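Local structure of Vlm2 (Streptomyces tsusimaensis, 6ECC) at residues P39-A44 with G65-V70. The protein is a nonribosomal peptide synthetase subunit that probably binds phosphopantetheine and carries a thioesterase domain, the part present here, that probably releases the finished product. Sequence-based numbering, arbitrary orientation.
Sequences PGIVFA and GEIHGV
Ile67 splits its side chain between two neighbours on strand 40-43: its CD1 packs on Ile41, 3.7 Å from that residue's CD1, while its CG2 comes up to the ring edge of Phe43, 3.8 Å from CE2 and near the ring plane. The two isoleucines lie side by side and point the same way. With chi2 at -68°, the Ile67 chain bends and brings CD1 against CB, CG1 and CD1 of Ile41. Ile41 serves the ring too, since its CG2, anti to the backbone N, sits 3.7 Å above the ring plane, over the centre. Phe43 is thus covered on that face by one isoleucine and met at its edge by the other; Tyr54 also stacks on it, and Leu57 of helix 55-60 touches it. An alanine in place of Ile67 would probably take from the Phe43 edge and Ile41 CD1 the methyl groups that meet them and open a gap between strand 67-70 and helix 55-60. On the other side of the sheet, Val42 CG1 meets Val70 CG2 at 3.8 Å, next to helix 86-97.

The backbones run parallel. His68 N gives Ile41 O a nearly straight hydrogen bond of 2.8 Å, Phe43 N gives to His68 O, and Phe43 O accepts from Val70 N at 2.9 Å. Where the pairing starts, Ile41 N reaches Glu66 O at 3.1 Å, and Gly65 N hydrogen-bonds to Pro39 O from above the carbonyl plane. The far edge of strand 40-43 bonds to Gly104, Tyr106 and Gly108, which places it inside the sheet. Strand 40-43, helix 55-60 and strand 67-71 form a beta-alpha-beta unit, part of the largely parallel sheet characteristic of the alpha/beta-hydrolase fold of thioesterase domains.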
# COMPACT_ATOMS: atom_id res chain seq x y z
N PRO A 39 -14.78 6.41 5.31
CA PRO A 39 -14.32 5.03 5.14
C PRO A 39 -12.90 4.85 5.65
O PRO A 39 -12.16 5.81 5.82
CB PRO A 39 -14.36 4.82 3.64
CG PRO A 39 -14.32 6.16 3.08
CD PRO A 39 -14.99 7.07 4.02
N GLY A 40 -12.53 3.56 5.86
CA GLY A 40 -11.18 3.24 6.28
C GLY A 40 -10.30 2.90 5.11
O GLY A 40 -10.80 2.66 4.00
N ILE A 41 -9.00 2.85 5.36
CA ILE A 41 -8.06 2.27 4.41
C ILE A 41 -7.07 1.42 5.19
O ILE A 41 -6.58 1.85 6.26
CB ILE A 41 -7.27 3.29 3.59
CG1 ILE A 41 -8.13 4.34 2.92
CG2 ILE A 41 -6.40 2.60 2.53
CD1 ILE A 41 -7.24 5.50 2.35
N VAL A 42 -6.77 0.22 4.66
CA VAL A 42 -5.64 -0.60 5.12
C VAL A 42 -4.63 -0.61 3.99
O VAL A 42 -4.91 -1.17 2.92
CB VAL A 42 -6.05 -2.05 5.46
CG1 VAL A 42 -4.83 -2.87 5.90
CG2 VAL A 42 -7.10 -2.07 6.59
N PHE A 43 -3.43 -0.05 4.25
CA PHE A 43 -2.35 -0.08 3.28
C PHE A 43 -1.42 -1.28 3.47
O PHE A 43 -0.97 -1.56 4.59
CB PHE A 43 -1.51 1.18 3.39
CG PHE A 43 -2.18 2.45 2.86
CD1 PHE A 43 -2.31 2.59 1.51
CD2 PHE A 43 -2.65 3.43 3.69
CE1 PHE A 43 -2.94 3.71 0.98
CE2 PHE A 43 -3.24 4.60 3.18
CZ PHE A 43 -3.36 4.73 1.81
N ALA A 44 -1.11 -1.95 2.39
CA ALA A 44 -0.13 -3.05 2.38
C ALA A 44 1.25 -2.48 2.11
O ALA A 44 1.39 -1.51 1.33
CB ALA A 44 -0.48 -4.04 1.31
N GLY A 65 -11.88 7.73 7.83
CA GLY A 65 -11.90 7.47 9.26
C GLY A 65 -10.56 6.88 9.69
O GLY A 65 -9.60 7.58 9.96
N GLU A 66 -10.52 5.56 9.80
CA GLU A 66 -9.38 4.84 10.36
C GLU A 66 -8.45 4.47 9.22
O GLU A 66 -8.88 3.77 8.29
CB GLU A 66 -9.88 3.58 11.04
CG GLU A 66 -10.77 3.84 12.27
CD GLU A 66 -11.10 2.54 13.02
OE1 GLU A 66 -11.77 2.65 14.06
OE2 GLU A 66 -10.73 1.43 12.56
N ILE A 67 -7.17 4.86 9.33
CA ILE A 67 -6.17 4.49 8.32
C ILE A 67 -5.18 3.60 9.02
O ILE A 67 -4.55 4.03 9.99
CB ILE A 67 -5.45 5.72 7.75
CG1 ILE A 67 -6.39 6.78 7.16
CG2 ILE A 67 -4.47 5.26 6.69
CD1 ILE A 67 -7.05 6.32 5.94
N HIS A 68 -5.01 2.40 8.51
CA HIS A 68 -4.03 1.48 9.03
C HIS A 68 -3.04 1.09 7.96
O HIS A 68 -3.28 1.24 6.78
CB HIS A 68 -4.69 0.19 9.51
CG HIS A 68 -5.62 0.33 10.67
ND1 HIS A 68 -6.99 0.51 10.53
CD2 HIS A 68 -5.39 0.23 12.00
CE1 HIS A 68 -7.54 0.53 11.73
NE2 HIS A 68 -6.60 0.37 12.64
N GLY A 69 -1.89 0.58 8.40
CA GLY A 69 -0.96 -0.11 7.50
C GLY A 69 -0.63 -1.44 8.13
O GLY A 69 -0.72 -1.59 9.34
N VAL A 70 -0.27 -2.42 7.30
CA VAL A 70 0.22 -3.69 7.78
C VAL A 70 1.73 -3.66 7.74
O VAL A 70 2.35 -3.34 6.70
CB VAL A 70 -0.33 -4.87 6.95
CG1 VAL A 70 0.25 -6.16 7.51
CG2 VAL A 70 -1.78 -4.86 7.05